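Local atomic coordinates of protein YibA (Escherichia coli, PDB entry 1OYZ), a protein that is of unknown function but folds as an all-helical HEAT-repeat-like solenoid, with an oxidoreductase activity suggested only tentatively. Residues 43-48 against 74-79; 27-32 against 53-58; 78-83 against 115-120; 107-112 against 142-147. All blocks are in the same frame, centred on the assembly; numbering follows the deposited sequence.

Contact 1 (43-48 against 74-79); sequences SARVLQ and GAFILG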
# COMPACT_ATOMS: atom_id res chain seq x y z
N SER A 43 12.08 19.48 2.92
CA SER A 43 11.69 20.79 2.44
C SER A 43 10.32 20.70 1.77
O SER A 43 9.39 21.45 2.09
CB SER A 43 12.73 21.31 1.44
OG SER A 43 12.23 22.43 0.72
N ALA A 44 10.18 19.75 0.85
CA ALA A 44 8.92 19.56 0.15
C ALA A 44 7.79 19.26 1.13
O ALA A 44 6.66 19.70 0.93
CB ALA A 44 9.06 18.41 -0.87
N ARG A 45 8.07 18.50 2.18
CA ARG A 45 7.01 18.18 3.15
C ARG A 45 6.53 19.49 3.79
O ARG A 45 5.34 19.68 3.96
CB ARG A 45 7.51 17.22 4.25
CG ARG A 45 7.80 15.77 3.79
CD ARG A 45 8.24 14.86 4.97
NE ARG A 45 7.20 14.77 6.00
CZ ARG A 45 7.43 14.58 7.30
NH1 ARG A 45 6.41 14.51 8.15
NH2 ARG A 45 8.67 14.45 7.77
N VAL A 46 7.45 20.38 4.13
CA VAL A 46 7.03 21.63 4.75
C VAL A 46 6.18 22.38 3.74
O VAL A 46 5.16 22.98 4.09
CB VAL A 46 8.23 22.51 5.15
CG1 VAL A 46 7.73 23.75 5.87
CG2 VAL A 46 9.17 21.72 6.02
N LEU A 47 6.58 22.31 2.48
CA LEU A 47 5.81 23.00 1.44
C LEU A 47 4.40 22.40 1.31
O LEU A 47 3.42 23.14 1.16
CB LEU A 47 6.56 22.96 0.08
CG LEU A 47 7.86 23.80 0.09
CD1 LEU A 47 8.58 23.79 -1.25
CD2 LEU A 47 7.47 25.20 0.44
N GLN A 48 4.28 21.07 1.39
CA GLN A 48 2.96 20.46 1.28
C GLN A 48 2.07 20.93 2.43
O GLN A 48 0.86 21.07 2.27
CB GLN A 48 3.02 18.91 1.32
CG GLN A 48 3.69 18.20 0.13
CD GLN A 48 3.93 16.70 0.43
OE1 GLN A 48 4.32 16.35 1.54
NE2 GLN A 48 3.72 15.83 -0.57
N GLY A 74 8.22 17.94 -7.79
CA GLY A 74 7.05 18.75 -8.06
C GLY A 74 5.76 17.96 -7.96
O GLY A 74 4.76 18.43 -7.38
N ALA A 75 5.77 16.76 -8.53
CA ALA A 75 4.61 15.88 -8.51
C ALA A 75 4.35 15.43 -7.07
O ALA A 75 3.21 15.30 -6.66
CB ALA A 75 4.85 14.69 -9.41
N PHE A 76 5.42 15.22 -6.30
CA PHE A 76 5.26 14.82 -4.90
C PHE A 76 4.54 15.94 -4.13
O PHE A 76 3.53 15.71 -3.47
CB PHE A 76 6.64 14.56 -4.26
CG PHE A 76 6.60 14.27 -2.77
CD1 PHE A 76 5.93 13.15 -2.28
CD2 PHE A 76 7.28 15.11 -1.87
CE1 PHE A 76 5.95 12.85 -0.91
CE2 PHE A 76 7.31 14.82 -0.50
CZ PHE A 76 6.64 13.68 -0.01
N ILE A 77 5.06 17.15 -4.25
CA ILE A 77 4.45 18.28 -3.57
C ILE A 77 2.98 18.40 -3.93
O ILE A 77 2.12 18.53 -3.06
CB ILE A 77 5.19 19.60 -3.93
CG1 ILE A 77 6.55 19.63 -3.25
CG2 ILE A 77 4.43 20.81 -3.41
CD1 ILE A 77 7.40 20.79 -3.64
N LEU A 78 2.72 18.31 -5.22
CA LEU A 78 1.37 18.43 -5.76
C LEU A 78 0.38 17.38 -5.24
O LEU A 78 -0.82 17.60 -5.27
CB LEU A 78 1.47 18.37 -7.30
CG LEU A 78 1.22 19.64 -8.14
CD1 LEU A 78 1.59 20.88 -7.37
CD2 LEU A 78 1.98 19.57 -9.46
N GLY A 79 0.86 16.25 -4.75
CA GLY A 79 -0.07 15.25 -4.25
C GLY A 79 -0.75 15.58 -2.92
O GLY A 79 -1.82 15.05 -2.62
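Gln48 lays its carboxamide over the ring of Phe76, with NE2 about 3.5 Å above the ring plane and over its centre. The two side chains cross at about a right angle, and the amide and ring planes are inclined by 39°. From this perch NE2 donates to the backbone O of Phe76, 2.9 Å away; the bond is bent and comes in from above the carbonyl plane. Gly79 N reaches the same oxygen from the opposite face, so Phe76 O is gripped by two donors. Phe76 swings its ring toward helix 37-50 because CG stands anti to the backbone N (chi1 174°), which brings the ring edge to Ala44, whose CB lies in the ring plane 3.9 Å from CD2. Next to Phe76 in the sequence, Ile77 supplies the apolar half of the contact: its CG1 is 3.7 Å from Ala44 CB, and its CD1 meets Leu47 CD1 at 4.0 Å. Leu47 also packs on Leu28 and Phe29 of helix 25-31, while Ile77 touches Ala59 of helix 53-63. With axes 8.9 Å apart and crossing at 34°, helices 37-50 and 68-80 pack side by side, as helices do along one layer of a HEAT-like alpha solenoid.

Contact 2 (27-32 against 53-58); sequences ELFRLL and QDAVRL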
# COMPACT_ATOMS: atom_id res chain seq x y z
N GLU A 27 13.81 29.93 0.79
CA GLU A 27 14.85 29.01 1.24
C GLU A 27 14.46 27.56 0.99
O GLU A 27 15.30 26.75 0.62
CB GLU A 27 15.15 29.25 2.72
CG GLU A 27 15.60 30.68 2.93
CD GLU A 27 15.59 31.13 4.37
OE1 GLU A 27 14.69 30.72 5.14
OE2 GLU A 27 16.48 31.94 4.72
N LEU A 28 13.19 27.25 1.18
CA LEU A 28 12.71 25.90 0.97
C LEU A 28 12.81 25.56 -0.51
O LEU A 28 13.30 24.48 -0.88
CB LEU A 28 11.26 25.77 1.45
CG LEU A 28 11.08 25.98 2.95
CD1 LEU A 28 9.61 25.90 3.27
CD2 LEU A 28 11.86 24.95 3.73
N PHE A 29 12.38 26.49 -1.35
CA PHE A 29 12.45 26.30 -2.78
C PHE A 29 13.87 25.95 -3.20
O PHE A 29 14.09 25.05 -4.00
CB PHE A 29 12.01 27.57 -3.51
CG PHE A 29 10.59 27.95 -3.27
CD1 PHE A 29 9.61 26.97 -3.10
CD2 PHE A 29 10.20 29.28 -3.26
CE1 PHE A 29 8.26 27.32 -2.93
CE2 PHE A 29 8.86 29.64 -3.09
CZ PHE A 29 7.89 28.66 -2.93
N ARG A 30 14.84 26.66 -2.66
CA ARG A 30 16.21 26.37 -3.03
C ARG A 30 16.60 24.95 -2.58
O ARG A 30 17.22 24.20 -3.33
CB ARG A 30 17.13 27.43 -2.42
CG ARG A 30 18.61 27.19 -2.65
CD ARG A 30 19.34 27.27 -1.31
NE ARG A 30 19.17 28.58 -0.66
CZ ARG A 30 19.63 28.88 0.55
NH1 ARG A 30 20.28 27.97 1.26
NH2 ARG A 30 19.45 30.10 1.05
N LEU A 31 16.18 24.57 -1.37
CA LEU A 31 16.49 23.25 -0.83
C LEU A 31 15.94 22.12 -1.70
O LEU A 31 16.43 20.98 -1.63
CB LEU A 31 15.96 23.13 0.60
CG LEU A 31 16.97 23.33 1.74
CD1 LEU A 31 18.07 24.30 1.33
CD2 LEU A 31 16.25 23.83 2.99
N LEU A 32 14.95 22.42 -2.54
CA LEU A 32 14.40 21.37 -3.40
C LEU A 32 15.48 20.88 -4.35
O LEU A 32 15.39 19.77 -4.85
CB LEU A 32 13.21 21.88 -4.20
CG LEU A 32 12.04 22.37 -3.35
CD1 LEU A 32 10.97 22.91 -4.26
CD2 LEU A 32 11.50 21.22 -2.47
N GLN A 53 0.09 29.60 -3.06
CA GLN A 53 0.16 29.75 -4.52
C GLN A 53 1.56 29.74 -5.09
O GLN A 53 1.80 29.12 -6.12
CB GLN A 53 -0.56 31.04 -4.96
CG GLN A 53 -0.45 31.32 -6.47
CD GLN A 53 -1.10 30.23 -7.34
OE1 GLN A 53 -0.98 30.25 -8.58
NE2 GLN A 53 -1.78 29.27 -6.71
N ASP A 54 2.49 30.44 -4.45
CA ASP A 54 3.85 30.45 -4.96
C ASP A 54 4.39 29.01 -4.95
O ASP A 54 5.07 28.62 -5.88
CB ASP A 54 4.77 31.36 -4.13
CG ASP A 54 4.40 32.83 -4.23
OD1 ASP A 54 3.50 33.16 -5.03
OD2 ASP A 54 5.02 33.66 -3.50
N ALA A 55 4.10 28.23 -3.92
CA ALA A 55 4.62 26.87 -3.91
C ALA A 55 3.89 26.01 -4.97
O ALA A 55 4.52 25.23 -5.67
CB ALA A 55 4.50 26.24 -2.54
N VAL A 56 2.59 26.18 -5.12
CA VAL A 56 1.86 25.41 -6.14
C VAL A 56 2.44 25.67 -7.54
O VAL A 56 2.77 24.73 -8.29
CB VAL A 56 0.37 25.77 -6.14
CG1 VAL A 56 -0.35 25.02 -7.28
CG2 VAL A 56 -0.24 25.46 -4.78
N ARG A 57 2.57 26.95 -7.90
CA ARG A 57 3.09 27.30 -9.23
C ARG A 57 4.47 26.72 -9.49
O ARG A 57 4.72 26.12 -10.53
CB ARG A 57 3.12 28.82 -9.43
CG ARG A 57 1.74 29.43 -9.68
CD ARG A 57 1.79 30.94 -9.96
NE ARG A 57 2.56 31.27 -11.17
CZ ARG A 57 3.89 31.37 -11.24
NH1 ARG A 57 4.64 31.18 -10.16
NH2 ARG A 57 4.48 31.66 -12.41
N LEU A 58 5.37 26.89 -8.54
CA LEU A 58 6.71 26.38 -8.69
C LEU A 58 6.67 24.86 -8.87
O LEU A 58 7.43 24.30 -9.66
CB LEU A 58 7.50 26.77 -7.45
CG LEU A 58 9.02 26.57 -7.41
CD1 LEU A 58 9.35 25.09 -7.22
CD2 LEU A 58 9.65 27.14 -8.70
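Phe29 reaches from helix 25-31 to the first turn of helix 53-63, and its outer ring atoms do most of the touching. From CB, which points toward the opposite helix, the chain leaves with CG anti to the carbonyl carbon (chi1 -64°), carrying the ring across the gap. CD1 passes CG of Leu58 at 4.4 Å, a loose contact. Farther out, CE1 settles 3.8 Å from Ala55 CA and 3.9 Å from Ala55 CB, the methyl lying in the plane of the ring at its edge. CZ, the tip of the Phe29 ring, lies 3.9 Å from Ala55 N, with the carbonyl C of Asp54 just beyond. Helix 37-50 lies between these two helices in the chain, and their axes, 11.6 Å apart and only 20° from parallel, show the side-by-side layering of a HEAT-like alpha solenoid. With an alanine at Phe29 the ring's contacts would go, which is likely to open a gap beside Ala55 and Leu58. One turn on, Leu32 and Leu58 meet tip to tip, CD1 to CD1 at 4.0 Å. Leu32 also touches Ser43 of helix 37-50.

Contact 3 (78-83 against 115-120); sequences LGQIKI and TAQRCK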
# COMPACT_ATOMS: atom_id res chain seq x y z
N LEU A 78 2.72 18.31 -5.22
CA LEU A 78 1.37 18.43 -5.76
C LEU A 78 0.38 17.38 -5.24
O LEU A 78 -0.82 17.60 -5.27
CB LEU A 78 1.47 18.37 -7.30
CG LEU A 78 1.22 19.64 -8.14
CD1 LEU A 78 1.59 20.88 -7.37
CD2 LEU A 78 1.98 19.57 -9.46
N GLY A 79 0.86 16.25 -4.75
CA GLY A 79 -0.07 15.25 -4.25
C GLY A 79 -0.75 15.58 -2.92
O GLY A 79 -1.82 15.05 -2.62
N GLN A 80 -0.16 16.46 -2.12
CA GLN A 80 -0.78 16.77 -0.83
C GLN A 80 -0.98 18.27 -0.49
O GLN A 80 -1.72 18.60 0.43
CB GLN A 80 0.01 16.06 0.28
CG GLN A 80 -0.10 14.52 0.19
CD GLN A 80 0.95 13.79 0.99
OE1 GLN A 80 0.92 13.80 2.22
NE2 GLN A 80 1.90 13.15 0.30
N ILE A 81 -0.35 19.16 -1.24
CA ILE A 81 -0.46 20.59 -1.02
C ILE A 81 -1.91 21.04 -1.28
O ILE A 81 -2.61 20.45 -2.11
CB ILE A 81 0.49 21.36 -1.97
CG1 ILE A 81 0.75 22.78 -1.45
CG2 ILE A 81 -0.12 21.41 -3.37
CD1 ILE A 81 1.93 23.48 -2.17
N LYS A 82 -2.36 22.06 -0.56
CA LYS A 82 -3.71 22.58 -0.78
C LYS A 82 -3.72 23.42 -2.06
O LYS A 82 -2.79 24.17 -2.34
CB LYS A 82 -4.16 23.41 0.42
CG LYS A 82 -4.55 22.55 1.63
CD LYS A 82 -5.22 23.39 2.72
CE LYS A 82 -6.11 22.54 3.60
NZ LYS A 82 -7.04 23.42 4.37
N ILE A 83 -4.78 23.27 -2.85
CA ILE A 83 -4.92 24.00 -4.10
C ILE A 83 -6.33 24.49 -4.29
O ILE A 83 -7.30 23.80 -3.98
CB ILE A 83 -4.59 23.13 -5.34
CG1 ILE A 83 -5.51 21.92 -5.38
CG2 ILE A 83 -3.11 22.70 -5.31
CD1 ILE A 83 -5.21 20.95 -6.50
N THR A 115 -1.73 11.14 -7.54
CA THR A 115 -3.13 11.18 -8.01
C THR A 115 -4.02 10.46 -6.98
O THR A 115 -5.21 10.78 -6.84
CB THR A 115 -3.41 10.49 -9.42
OG1 THR A 115 -3.08 9.09 -9.35
CG2 THR A 115 -2.63 11.17 -10.59
N ALA A 116 -3.44 9.50 -6.27
CA ALA A 116 -4.17 8.74 -5.25
C ALA A 116 -4.50 9.69 -4.09
O ALA A 116 -5.64 9.74 -3.62
CB ALA A 116 -3.31 7.55 -4.74
N GLN A 117 -3.49 10.44 -3.66
CA GLN A 117 -3.66 11.41 -2.59
C GLN A 117 -4.81 12.35 -2.95
O GLN A 117 -5.75 12.53 -2.17
CB GLN A 117 -2.41 12.25 -2.43
CG GLN A 117 -1.13 11.48 -2.19
CD GLN A 117 -1.01 10.96 -0.79
OE1 GLN A 117 0.10 10.81 -0.27
NE2 GLN A 117 -2.14 10.66 -0.16
N ARG A 118 -4.74 12.94 -4.14
CA ARG A 118 -5.76 13.88 -4.57
C ARG A 118 -7.16 13.26 -4.67
O ARG A 118 -8.16 13.91 -4.36
CB ARG A 118 -5.37 14.51 -5.92
CG ARG A 118 -3.97 15.15 -5.95
CD ARG A 118 -4.01 16.63 -6.37
NE ARG A 118 -4.87 17.41 -5.48
CZ ARG A 118 -4.46 18.16 -4.46
NH1 ARG A 118 -3.17 18.28 -4.18
NH2 ARG A 118 -5.36 18.78 -3.70
N CYS A 119 -7.23 12.00 -5.08
CA CYS A 119 -8.53 11.34 -5.20
C CYS A 119 -9.16 11.16 -3.82
O CYS A 119 -10.35 11.42 -3.61
CB CYS A 119 -8.38 9.99 -5.88
SG CYS A 119 -9.95 9.17 -6.30
N LYS A 120 -8.35 10.72 -2.87
CA LYS A 120 -8.88 10.53 -1.54
C LYS A 120 -9.52 11.83 -1.05
O LYS A 120 -10.62 11.81 -0.48
CB LYS A 120 -7.78 10.08 -0.60
CG LYS A 120 -8.31 9.47 0.67
CD LYS A 120 -7.18 8.91 1.50
CE LYS A 120 -7.71 8.14 2.70
NZ LYS A 120 -6.58 7.54 3.47
O HOH W 1 -6.23 20.87 -2.01
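Arg118 drives its guanidinium group from helix 105-121 into the turn that ends helix 68-80, tying together two helices of the same layer in the HEAT-like alpha solenoid. This is the tight part of the contact. A single nitrogen, NH1, serves two backbone oxygens: it donates to Leu78 O at 2.7 Å and to Ile81 O at 3.1 Å. Both acceptors lie close to the guanidinium plane. The bond to Ile81 O is the straighter, with an N-H...O angle of 163°, and lies in the carbonyl plane; at Leu78 O the donor is tilted 25° from that plane. Bends at chi2 and chi3 steer the arginine chain to this position. Two in-plane bonds from one nitrogen fix the rotation of the group and tie down carbonyls where the helix gives way to an extended loop. Ile83 closes one face of the guanidinium, its CD1 3.4 Å above the plane and offset toward the rim. Ile81, also buried, turns the end of its side chain away from Arg118.

The other side is looser and more polar. There Gln117 and Gln80, both partly exposed, lie slantwise to each other with their amide planes inclined. At the outer end of the guanidinium, a water accepts from Ile83 N at 2.9 Å and, more weakly, from Arg118 NH2 at 2.8 Å.

Contact 4 (107-112 against 142-147); sequences VRATAI and TNVRRA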
# COMPACT_ATOMS: atom_id res chain seq x y z
N VAL A 107 9.45 9.22 -11.62
CA VAL A 107 8.41 10.22 -11.73
C VAL A 107 7.02 9.59 -11.85
O VAL A 107 6.09 10.00 -11.15
CB VAL A 107 8.64 11.18 -12.94
CG1 VAL A 107 7.48 12.15 -13.07
CG2 VAL A 107 9.94 11.96 -12.75
N ARG A 108 6.88 8.58 -12.71
CA ARG A 108 5.59 7.95 -12.93
C ARG A 108 5.03 7.41 -11.62
O ARG A 108 3.87 7.65 -11.31
CB ARG A 108 5.69 6.84 -14.01
CG ARG A 108 5.98 7.37 -15.43
CD ARG A 108 5.58 6.38 -16.56
NE ARG A 108 6.22 5.06 -16.43
CZ ARG A 108 7.51 4.82 -16.66
NH1 ARG A 108 8.30 5.82 -17.05
NH2 ARG A 108 8.01 3.59 -16.49
N ALA A 109 5.86 6.70 -10.86
CA ALA A 109 5.48 6.12 -9.57
C ALA A 109 4.97 7.21 -8.59
O ALA A 109 3.86 7.09 -8.05
CB ALA A 109 6.67 5.35 -8.95
N THR A 110 5.76 8.27 -8.39
CA THR A 110 5.38 9.36 -7.50
C THR A 110 4.07 10.00 -7.96
O THR A 110 3.15 10.22 -7.15
CB THR A 110 6.49 10.46 -7.46
OG1 THR A 110 7.66 9.90 -6.89
CG2 THR A 110 6.05 11.71 -6.61
N ALA A 111 3.95 10.26 -9.26
CA ALA A 111 2.74 10.89 -9.79
C ALA A 111 1.51 10.05 -9.51
O ALA A 111 0.48 10.60 -9.11
CB ALA A 111 2.89 11.16 -11.29
N ILE A 112 1.59 8.74 -9.73
CA ILE A 112 0.46 7.85 -9.45
C ILE A 112 0.14 7.96 -7.94
O ILE A 112 -1.02 8.07 -7.56
CB ILE A 112 0.81 6.35 -9.80
CG1 ILE A 112 1.00 6.15 -11.32
CG2 ILE A 112 -0.30 5.42 -9.35
CD1 ILE A 112 1.67 4.79 -11.66
N THR A 142 8.50 -1.86 -11.71
CA THR A 142 7.90 -2.41 -10.50
C THR A 142 7.45 -1.29 -9.58
O THR A 142 6.40 -1.38 -8.95
CB THR A 142 8.90 -3.29 -9.71
OG1 THR A 142 10.11 -2.55 -9.52
CG2 THR A 142 9.20 -4.56 -10.46
N ASN A 143 8.24 -0.24 -9.49
CA ASN A 143 7.87 0.88 -8.64
C ASN A 143 6.52 1.40 -9.09
O ASN A 143 5.64 1.68 -8.25
CB ASN A 143 8.89 2.00 -8.75
CG ASN A 143 10.31 1.50 -8.55
OD1 ASN A 143 11.03 1.99 -7.69
ND2 ASN A 143 10.71 0.51 -9.35
N VAL A 144 6.33 1.48 -10.41
CA VAL A 144 5.06 1.96 -10.95
C VAL A 144 3.92 1.02 -10.64
O VAL A 144 2.86 1.45 -10.20
CB VAL A 144 5.11 2.17 -12.49
CG1 VAL A 144 3.71 2.37 -13.02
CG2 VAL A 144 6.00 3.38 -12.84
N ARG A 145 4.13 -0.27 -10.89
CA ARG A 145 3.10 -1.24 -10.59
C ARG A 145 2.77 -1.19 -9.09
O ARG A 145 1.61 -1.21 -8.72
CB ARG A 145 3.54 -2.64 -11.03
CG ARG A 145 3.66 -2.77 -12.55
CD ARG A 145 3.53 -4.21 -13.03
NE ARG A 145 4.48 -5.10 -12.38
CZ ARG A 145 5.80 -5.03 -12.52
NH1 ARG A 145 6.35 -4.11 -13.29
NH2 ARG A 145 6.57 -5.93 -11.92
N ARG A 146 3.79 -1.09 -8.25
CA ARG A 146 3.58 -0.99 -6.80
C ARG A 146 2.71 0.23 -6.50
O ARG A 146 1.71 0.12 -5.81
CB ARG A 146 4.92 -0.83 -6.06
CG ARG A 146 4.84 -0.97 -4.54
CD ARG A 146 6.19 -0.68 -3.90
NE ARG A 146 7.28 -1.17 -4.76
CZ ARG A 146 8.52 -0.70 -4.73
NH1 ARG A 146 8.85 0.27 -3.89
NH2 ARG A 146 9.44 -1.18 -5.56
N ALA A 147 3.09 1.39 -7.04
CA ALA A 147 2.33 2.59 -6.79
C ALA A 147 0.91 2.41 -7.30
O ALA A 147 -0.04 2.96 -6.75
CB ALA A 147 3.02 3.79 -7.43
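Ile112 sets CG1 anti to its carbonyl carbon (chi1 -67°) and keeps the chain extended through chi2, which sends CD1 across to Val144; Val144, with CG1 anti to its own backbone N (chi1 168°), presents that methyl in return. The two side chains cross at about a right angle, and CD1 and CG1 are 3.4 Å apart, tighter than usual for carbons. The other branch of Ile112, CG2, lies 3.6 Å from Ala147 O. The second methyl of Val144, CG2, turns to Arg108 and sits 3.7 Å from its CB. Helices 105-121 and 142-153 run nearly parallel here, 7° apart with axes 8.2 Å from each other, consistent with side-by-side helices in one layer of a HEAT-like solenoid. Small residues permit this closeness: Ala147 CB rests 3.5 Å from Ala109 O, and Ala109 CB packs against Asn143 CB at 4.0 Å. A glycine at Ile112 would probably leave Val144 CG1 without its partner and open a gap between the helices beside Ala147. The polar end of Arg108 looks outside the pair, with NH1 donating to Asp102 O and NE in a salt bridge with Asp139. Ile112 is covered further by Gln132 and Thr136 of helix 126-136.

Overall arrangement
The four contacts follow the solenoid from its N-terminal region inward, their centres lying about 28, 20, 16 and 12 Å from the chain centre for contacts 2, 1, 3 and 4. Contacts 1 and 2, 9 Å apart between centres, interlock: Ser43 OG lies 2.8 Å from Leu28 O in a probable hydrogen bond. Contacts 1 and 3 share Leu78 and Gly79 on helix 68-80, while contacts 3 and 4 use different turns of helix 105-121. Ile81 CD1 of contact 3 reaches Ala55 CB of contact 2 at 3.8 Å. Thr110 CG2 of contact 4 touches Phe76 N of contact 1 at 3.6 Å. Contacts 2 and 4 remain separate, their nearest atoms about 12 Å apart.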